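Local coordinates for AlyGC (Glaciecola chathamensis, PDB 5GKD), which is a polysaccharide lyase of family 6 that degrades alginate, probably by calcium-assisted beta-elimination within a parallel beta-helix, at residues E214-K219 with G235-R240; G262-N267 with Y283-G288. All blocks are in the same frame, centred on the assembly; numbering follows the deposited sequence.

Contact 1. Residues E214-K219 with G235-R240; sequences EIISNK and GTLTLR. With CA (calcium ion), chain E; PO4 (phosphate ion), chain H; CO3 (carbonate ion), chain J.
The side chain of Glu-214 lies crosswise to that of Thr-238, with Glu-214 OE2 3.3 Å from Thr-238 CG2 and close to the aliphatic part of Arg-240. OE1 of Glu-214 binds the calcium ion at 2.4 Å, whereas OE2 accepts a 2.7 Å bond from Ser-217 OG, coming from above the carboxylate plane. Glu-183, Glu-212 and Asn-180 complete the protein's share of the metal site, and phosphate O2 binds the calcium ion. Arg-240 holds CG anti to its backbone N (chi1 -178°) and bends at chi2, bringing NE 3.0 Å from carbonate O3 and, almost straight (172°), 3.1 Å from phosphate O3. Carbonate O3 and phosphate O3 lie only 1.3 Å apart, so NE probably serves one anion or the other; joint occupancy is doubtful. Lys-219 runs alongside Arg-240 in the same direction, and its NZ reaches phosphate O4 at 2.8 Å. Beyond NE, the guanidinium bonds to Arg-302 O and makes a cation-pi contact with Tyr-303. Strands 217-219 and 236-240 run parallel, their axes 20° apart; Thr-236 O accepts from both Ile-215 N and Ile-216 N in its carbonyl plane, marking a beta bulge. With an alanine in place of Arg-240, the anion beside NE would probably lose its donor, and Glu-214 OE2 the cover given by CG and CD. The anions, probably from the crystallisation liquor, may mark where an alginate carboxylate sits.

Contact 2. Residues G262-N267 with Y283-G288; sequences GIRVIN and YRFGSG. With CO3 (carbonate ion), chain J.
Arg-264, whose guanidinium packs against Phe-285, donates from NH2 to carbonate O1 at 2.7 Å and 165°, with the carbonate carbon in the guanidinium plane at its edge. A second bond, from NH1 to O2 of the same ion, is long and weak. Tyr-303 OH also bonds the carbonate, which probably comes from the crystallisation liquor. The Arg-264 chain bends at chi3 (61°), which brings the guanidinium over to Phe-285. There, Phe-285 CB lies over one guanidinium face, and NH1 of Arg-264 comes within 3.5 Å of Phe-285 CD2. The ring and guanidinium planes are only 18° apart, and NH1 meets the ring obliquely. Arg-284 NH1 lies 3.6 Å above the Phe-285 ring plane, offset toward its rim. Thr-238 OG1 takes the NE hydrogen of Arg-264 and helps fix its rotation.

At the other end, Ile-263 N donates to Gly-288 O at 2.9 Å, from well above the carbonyl plane, and Gly-262 CA adds a CA-H...O contact to that oxygen. A cis peptide bond precedes Gly-262, and this residue adopts a positive phi, a backbone shape more easily reached without a side chain. Within 283-288, Ser-287 OG (2.7 Å) and Ser-287 N both reach Arg-284 O from the same face of its plane.

Strand 263-265 runs parallel between strands 236-241 and 289-292, while the side chain of Ile-263 touches strands 246-253 and 271-278. The loop carrying Phe-285 leads into strand 289-292, and Arg-284 forms salt bridges with Glu-631 and Glu-689, far along the chain.

In the fold
Followed from the N terminus, the chain forms the two contacts in series, neither nested in nor crossing the other. After 214-219 it passes through strand 224-231 and returns beside its start at 235-240, closing one coil of the parallel beta-helix as contact 1. It continues through strand 246-253 to 262-267, then strand 271-278, and closes contact 2 with the loop 283-288. The intervening join is between strands 236-241 and 263-265, where Leu-237 N lies 2.9 Å from Gly-262 O, a probable hydrogen bond. Contact 1 thus pairs successive strands, contact 2 a strand and a loop, and both reach the carbonate pocket.

Contact 1. Residues E214-K219 with G235-R240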
ATOM      1  N   GLU A 214      19.367  19.293   3.019  1.00 17.69           N
ATOM      2  CA  GLU A 214      19.200  20.727   2.832  1.00 16.73           C
ATOM      3  C   GLU A 214      18.139  21.237   3.794  1.00 16.94           C
ATOM      4  O   GLU A 214      16.962  20.916   3.644  1.00 17.96           O
ATOM      5  CB  GLU A 214      18.814  21.063   1.399  1.00 17.80           C
ATOM      6  CG  GLU A 214      19.840  20.702   0.342  1.00 18.61           C
ATOM      7  CD  GLU A 214      19.355  21.116  -1.025  1.00 19.22           C
ATOM      8  OE1 GLU A 214      18.388  20.510  -1.504  1.00 20.15           O
ATOM      9  OE2 GLU A 214      19.909  22.065  -1.602  1.00 17.64           O
ATOM     10  N   ILE A 215      18.566  22.005   4.793  1.00 17.87           N
ATOM     11  CA  ILE A 215      17.640  22.820   5.572  1.00 16.52           C
ATOM     12  C   ILE A 215      17.122  23.964   4.716  1.00 17.47           C
ATOM     13  O   ILE A 215      15.912  24.132   4.533  1.00 19.32           O
ATOM     14  CB  ILE A 215      18.324  23.363   6.843  1.00 18.35           C
ATOM     15  CG1 ILE A 215      18.827  22.249   7.754  1.00 16.67           C
ATOM     16  CG2 ILE A 215      17.401  24.306   7.618  1.00 15.34           C
ATOM     17  CD1 ILE A 215      19.858  22.788   8.736  1.00 16.44           C
ATOM     18  N   ILE A 216      18.039  24.788   4.219  1.00 16.36           N
ATOM     19  CA  ILE A 216      17.776  25.820   3.224  1.00 18.38           C
ATOM     20  C   ILE A 216      18.401  25.379   1.910  1.00 17.13           C
ATOM     21  O   ILE A 216      19.560  24.961   1.881  1.00 16.85           O
ATOM     22  CB  ILE A 216      18.354  27.182   3.650  1.00 14.08           C
ATOM     23  CG1 ILE A 216      17.716  27.654   4.959  1.00 15.39           C
ATOM     24  CG2 ILE A 216      18.191  28.177   2.528  1.00 16.89           C
ATOM     25  CD1 ILE A 216      18.237  28.984   5.462  1.00 14.46           C
ATOM     26  N   SER A 217      17.644  25.479   0.830  1.00 17.78           N
ATOM     27  CA  SER A 217      18.103  25.112  -0.505  1.00 18.68           C
ATOM     28  C   SER A 217      18.012  26.373  -1.351  1.00 20.71           C
ATOM     29  O   SER A 217      16.923  26.729  -1.812  1.00 17.90           O
ATOM     30  CB  SER A 217      17.256  23.977  -1.079  1.00 19.55           C
ATOM     31  OG  SER A 217      17.737  23.510  -2.338  1.00 18.86           O
ATOM     32  N   ASN A 218      19.127  27.088  -1.515  1.00 20.74           N
ATOM     33  CA  ASN A 218      19.110  28.284  -2.345  1.00 19.97           C
ATOM     34  C   ASN A 218      19.258  27.886  -3.809  1.00 22.56           C
ATOM     35  O   ASN A 218      20.199  27.177  -4.168  1.00 23.86           O
ATOM     36  CB  ASN A 218      20.210  29.261  -1.942  1.00 18.06           C
ATOM     37  CG  ASN A 218      20.014  30.615  -2.564  1.00 19.69           C
ATOM     38  OD1 ASN A 218      19.159  31.387  -2.129  1.00 19.50           O
ATOM     39  ND2 ASN A 218      20.778  30.905  -3.611  1.00 20.47           N
ATOM     40  N   LYS A 219      18.322  28.330  -4.646  1.00 18.89           N
ATOM     41  CA  LYS A 219      18.240  27.914  -6.049  1.00 19.17           C
ATOM     42  C   LYS A 219      17.892  29.104  -6.932  1.00 20.50           C
ATOM     43  O   LYS A 219      17.000  29.043  -7.777  1.00 20.60           O
ATOM     44  CB  LYS A 219      17.210  26.803  -6.250  1.00 21.53           C
ATOM     45  CG  LYS A 219      17.622  25.414  -5.737  1.00 19.93           C
ATOM     46  CD  LYS A 219      16.560  24.366  -6.111  1.00 20.51           C
ATOM     47  CE  LYS A 219      16.974  22.950  -5.738  1.00 17.92           C
ATOM     48  NZ  LYS A 219      15.858  21.974  -5.882  1.00 20.92           N
ATOM     49  N   GLY A 235      21.105  18.857   8.975  1.00 21.77           N
ATOM     50  CA  GLY A 235      21.183  19.273   7.588  1.00 19.05           C
ATOM     51  C   GLY A 235      22.075  20.485   7.464  1.00 20.39           C
ATOM     52  O   GLY A 235      22.865  20.782   8.364  1.00 18.90           O
ATOM     53  N   THR A 236      21.915  21.200   6.349  1.00 18.31           N
ATOM     54  CA  THR A 236      22.834  22.242   5.933  1.00 17.01           C
ATOM     55  C   THR A 236      22.070  23.433   5.368  1.00 17.83           C
ATOM     56  O   THR A 236      20.887  23.345   5.030  1.00 18.87           O
ATOM     57  CB  THR A 236      23.812  21.752   4.851  1.00 20.74           C
ATOM     58  OG1 THR A 236      23.105  21.527   3.621  1.00 18.25           O
ATOM     59  CG2 THR A 236      24.486  20.458   5.268  1.00 17.09           C
ATOM     60  N   LEU A 237      22.781  24.551   5.264  1.00 16.78           N
ATOM     61  CA  LEU A 237      22.424  25.659   4.389  1.00 16.95           C
ATOM     62  C   LEU A 237      23.164  25.442   3.077  1.00 18.32           C
ATOM     63  O   LEU A 237      24.373  25.655   3.007  1.00 20.84           O
ATOM     64  CB  LEU A 237      22.814  26.983   5.033  1.00 15.73           C
ATOM     65  CG  LEU A 237      22.358  28.318   4.452  1.00 18.38           C
ATOM     66  CD1 LEU A 237      22.754  29.461   5.405  1.00 19.43           C
ATOM     67  CD2 LEU A 237      22.876  28.571   3.063  1.00 17.52           C
ATOM     68  N   THR A 238      22.453  25.033   2.037  1.00 18.03           N
ATOM     69  CA  THR A 238      23.084  24.680   0.776  1.00 16.52           C
ATOM     70  C   THR A 238      22.826  25.769  -0.259  1.00 19.97           C
ATOM     71  O   THR A 238      21.678  26.160  -0.497  1.00 16.71           O
ATOM     72  CB  THR A 238      22.589  23.333   0.259  1.00 17.16           C
ATOM     73  OG1 THR A 238      23.129  22.273   1.068  1.00 18.15           O
ATOM     74  CG2 THR A 238      23.030  23.133  -1.192  1.00 16.28           C
ATOM     75  N   LEU A 239      23.909  26.272  -0.838  1.00 19.43           N
ATOM     76  CA  LEU A 239      23.888  27.123  -2.024  1.00 19.99           C
ATOM     77  C   LEU A 239      23.826  26.185  -3.230  1.00 19.33           C
ATOM     78  O   LEU A 239      24.831  25.860  -3.862  1.00 18.73           O
ATOM     79  CB  LEU A 239      25.118  28.021  -2.044  1.00 19.28           C
ATOM     80  CG  LEU A 239      25.040  29.457  -1.514  1.00 22.63           C
ATOM     81  CD1 LEU A 239      23.867  29.708  -0.589  1.00 19.84           C
ATOM     82  CD2 LEU A 239      26.356  29.936  -0.889  1.00 19.85           C
ATOM     83  N   ARG A 240      22.601  25.745  -3.546  1.00 21.01           N
ATOM     84  CA  ARG A 240      22.371  24.590  -4.412  1.00 17.18           C
ATOM     85  C   ARG A 240      22.514  24.925  -5.894  1.00 20.71           C
ATOM     86  O   ARG A 240      23.238  24.237  -6.623  1.00 20.66           O
ATOM     87  CB  ARG A 240      20.976  24.020  -4.145  1.00 17.73           C
ATOM     88  CG  ARG A 240      20.668  22.790  -4.952  1.00 17.07           C
ATOM     89  CD  ARG A 240      21.550  21.614  -4.528  1.00 20.86           C
ATOM     90  NE  ARG A 240      21.409  20.494  -5.448  1.00 23.29           N
ATOM     91  CZ  ARG A 240      22.065  20.383  -6.600  1.00 21.31           C
ATOM     92  NH1 ARG A 240      22.932  21.315  -6.969  1.00 19.05           N
ATOM     93  NH2 ARG A 240      21.847  19.330  -7.383  1.00 19.50           N
TER
HETATM   94 CA    CA E 801      17.012  18.497  -1.363  1.00 22.16          CA
HETATM   95  P   PO4 H 804      17.980  19.182  -4.723  1.00 22.26           P
HETATM   96  O1  PO4 H 804      18.338  20.504  -4.097  1.00 23.75           O
HETATM   97  O2  PO4 H 804      16.974  18.554  -3.841  1.00 20.24           O
HETATM   98  O3  PO4 H 804      19.253  18.304  -4.854  1.00 27.41           O
HETATM   99  O4  PO4 H 804      17.259  19.505  -6.010  1.00 17.43           O
HETATM  100  C   CO3 J 806      21.455  17.898  -3.650  1.00 25.86           C
HETATM  101  O1  CO3 J 806      21.424  18.582  -2.541  1.00 22.97           O
HETATM  102  O2  CO3 J 806      22.614  17.354  -3.868  1.00 23.37           O
HETATM  103  O3  CO3 J 806      20.376  17.816  -4.468  1.00 38.99           O
HETATM  104  O   HOH W   1      19.134  17.264  -1.795  1.00 20.52           O

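Contact 2. Residues G262-N267 with Y283-G288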
ATOM      1  N   GLY A 262      26.238  23.056   8.794  1.00 23.17           N
ATOM      2  CA  GLY A 262      26.980  22.981   7.587  1.00 18.52           C
ATOM      3  C   GLY A 262      26.577  24.148   6.688  1.00 18.99           C
ATOM      4  O   GLY A 262      25.395  24.454   6.554  1.00 19.75           O
ATOM      5  N   ILE A 263      27.549  24.796   6.059  1.00 17.89           N
ATOM      6  CA  ILE A 263      27.315  25.587   4.857  1.00 16.66           C
ATOM      7  C   ILE A 263      27.952  24.823   3.703  1.00 20.52           C
ATOM      8  O   ILE A 263      29.107  24.390   3.805  1.00 18.35           O
ATOM      9  CB  ILE A 263      27.896  27.007   4.980  1.00 20.03           C
ATOM     10  CG1 ILE A 263      27.150  27.817   6.048  1.00 19.75           C
ATOM     11  CG2 ILE A 263      27.838  27.752   3.649  1.00 16.79           C
ATOM     12  CD1 ILE A 263      27.894  29.094   6.459  1.00 12.33           C
ATOM     13  N   ARG A 264      27.195  24.639   2.619  1.00 19.75           N
ATOM     14  CA  ARG A 264      27.639  23.899   1.440  1.00 17.91           C
ATOM     15  C   ARG A 264      27.660  24.834   0.241  1.00 21.06           C
ATOM     16  O   ARG A 264      26.623  25.400  -0.138  1.00 19.50           O
ATOM     17  CB  ARG A 264      26.735  22.691   1.150  1.00 18.15           C
ATOM     18  CG  ARG A 264      27.119  21.949  -0.139  1.00 18.31           C
ATOM     19  CD  ARG A 264      26.619  20.506  -0.153  1.00 15.18           C
ATOM     20  NE  ARG A 264      25.157  20.428  -0.066  1.00 18.57           N
ATOM     21  CZ  ARG A 264      24.381  19.691  -0.858  1.00 18.36           C
ATOM     22  NH1 ARG A 264      24.902  18.941  -1.815  1.00 15.41           N
ATOM     23  NH2 ARG A 264      23.071  19.698  -0.676  1.00 20.65           N
ATOM     24  N   VAL A 265      28.835  24.972  -0.364  1.00 20.63           N
ATOM     25  CA  VAL A 265      29.094  25.945  -1.411  1.00 18.91           C
ATOM     26  C   VAL A 265      29.138  25.223  -2.745  1.00 16.61           C
ATOM     27  O   VAL A 265      29.912  24.279  -2.920  1.00 20.32           O
ATOM     28  CB  VAL A 265      30.413  26.693  -1.158  1.00 21.72           C
ATOM     29  CG1 VAL A 265      30.624  27.744  -2.227  1.00 19.49           C
ATOM     30  CG2 VAL A 265      30.390  27.318   0.216  1.00 21.00           C
ATOM     31  N   ILE A 266      28.361  25.691  -3.688  1.00 19.67           N
ATOM     32  CA  ILE A 266      28.306  25.220  -5.057  1.00 18.70           C
ATOM     33  C   ILE A 266      28.060  26.469  -5.871  1.00 16.86           C
ATOM     34  O   ILE A 266      27.633  27.403  -5.341  1.00 22.45           O
ATOM     35  CB  ILE A 266      27.163  24.218  -5.318  1.00 18.49           C
ATOM     36  CG1 ILE A 266      27.110  23.139  -4.251  1.00 20.60           C
ATOM     37  CG2 ILE A 266      27.270  23.645  -6.716  1.00 17.47           C
ATOM     38  CD1 ILE A 266      25.817  22.410  -4.150  1.00 15.09           C
ATOM     39  N   ASN A 267      28.337  26.461  -7.152  1.00 17.83           N
ATOM     40  CA  ASN A 267      28.119  27.580  -8.050  1.00 18.68           C
ATOM     41  C   ASN A 267      29.078  28.779  -7.932  1.00 22.19           C
ATOM     42  O   ASN A 267      30.080  28.686  -7.316  1.00 19.47           O
ATOM     43  CB  ASN A 267      26.635  27.958  -8.127  1.00 20.14           C
ATOM     44  CG  ASN A 267      25.710  26.759  -7.950  1.00 18.64           C
ATOM     45  OD1 ASN A 267      25.602  25.943  -8.795  1.00 22.71           O
ATOM     46  ND2 ASN A 267      25.144  26.638  -6.828  1.00 18.75           N
ATOM     47  N   TYR A 283      29.217  14.977   7.642  1.00 22.93           N
ATOM     48  CA  TYR A 283      30.287  14.739   6.682  1.00 22.93           C
ATOM     49  C   TYR A 283      29.705  14.707   5.274  1.00 21.46           C
ATOM     50  O   TYR A 283      28.493  14.751   5.081  1.00 21.29           O
ATOM     51  CB  TYR A 283      31.053  13.440   6.993  1.00 20.00           C
ATOM     52  CG  TYR A 283      30.199  12.197   7.077  1.00 25.05           C
ATOM     53  CD1 TYR A 283      29.883  11.468   5.940  1.00 24.41           C
ATOM     54  CD2 TYR A 283      29.706  11.752   8.296  1.00 25.33           C
ATOM     55  CE1 TYR A 283      29.104  10.330   6.017  1.00 27.20           C
ATOM     56  CE2 TYR A 283      28.928  10.624   8.378  1.00 26.11           C
ATOM     57  CZ  TYR A 283      28.633   9.915   7.238  1.00 28.08           C
ATOM     58  OH  TYR A 283      27.857   8.787   7.335  1.00 34.26           O
ATOM     59  N   ARG A 284      30.593  14.613   4.291  1.00 20.92           N
ATOM     60  CA  ARG A 284      30.267  14.636   2.858  1.00 22.73           C
ATOM     61  C   ARG A 284      29.410  15.876   2.602  1.00 24.29           C
ATOM     62  O   ARG A 284      29.811  16.976   2.999  1.00 23.52           O
ATOM     63  CB  ARG A 284      29.655  13.314   2.421  1.00 23.85           C
ATOM     64  CG  ARG A 284      29.664  13.149   0.905  1.00 25.48           C
ATOM     65  CD  ARG A 284      29.528  11.690   0.459  1.00 24.05           C
ATOM     66  NE  ARG A 284      29.811  11.576  -0.972  1.00 25.11           N
ATOM     67  CZ  ARG A 284      28.909  11.711  -1.939  1.00 25.62           C
ATOM     68  NH1 ARG A 284      27.633  11.958  -1.644  1.00 24.61           N
ATOM     69  NH2 ARG A 284      29.278  11.587  -3.205  1.00 23.54           N
ATOM     70  N   PHE A 285      28.246  15.754   1.969  1.00 19.45           N
ATOM     71  CA  PHE A 285      27.442  16.932   1.693  1.00 20.00           C
ATOM     72  C   PHE A 285      26.835  17.543   2.958  1.00 21.58           C
ATOM     73  O   PHE A 285      26.384  18.690   2.914  1.00 21.50           O
ATOM     74  CB  PHE A 285      26.334  16.593   0.685  1.00 20.14           C
ATOM     75  CG  PHE A 285      26.841  16.126  -0.667  1.00 20.52           C
ATOM     76  CD1 PHE A 285      28.188  16.207  -0.998  1.00 17.52           C
ATOM     77  CD2 PHE A 285      25.948  15.625  -1.613  1.00 19.33           C
ATOM     78  CE1 PHE A 285      28.645  15.779  -2.227  1.00 19.52           C
ATOM     79  CE2 PHE A 285      26.374  15.198  -2.835  1.00 16.06           C
ATOM     80  CZ  PHE A 285      27.736  15.268  -3.158  1.00 23.58           C
ATOM     81  N   GLY A 286      26.824  16.821   4.081  1.00 19.93           N
ATOM     82  CA  GLY A 286      26.363  17.388   5.330  1.00 18.27           C
ATOM     83  C   GLY A 286      27.460  17.886   6.256  1.00 20.79           C
ATOM     84  O   GLY A 286      27.243  18.009   7.470  1.00 20.43           O
ATOM     85  N   SER A 287      28.638  18.171   5.703  1.00 18.36           N
ATOM     86  CA  SER A 287      29.746  18.669   6.508  1.00 21.90           C
ATOM     87  C   SER A 287      29.444  20.057   7.078  1.00 21.71           C
ATOM     88  O   SER A 287      28.569  20.786   6.599  1.00 19.51           O
ATOM     89  CB  SER A 287      31.030  18.737   5.680  1.00 22.36           C
ATOM     90  OG  SER A 287      31.376  17.460   5.173  1.00 23.72           O
ATOM     91  N   GLY A 288      30.204  20.422   8.112  1.00 20.20           N
ATOM     92  CA  GLY A 288      30.142  21.781   8.627  1.00 18.15           C
ATOM     93  C   GLY A 288      30.478  22.816   7.572  1.00 20.95           C
ATOM     94  O   GLY A 288      29.848  23.868   7.499  1.00 22.51           O
TER
HETATM   95  C   CO3 J 806      21.455  17.898  -3.650  1.00 25.86           C
HETATM   96  O1  CO3 J 806      21.424  18.582  -2.541  1.00 22.97           O
HETATM   97  O2  CO3 J 806      22.614  17.354  -3.868  1.00 23.37           O
HETATM   98  O3  CO3 J 806      20.376  17.816  -4.468  1.00 38.99           O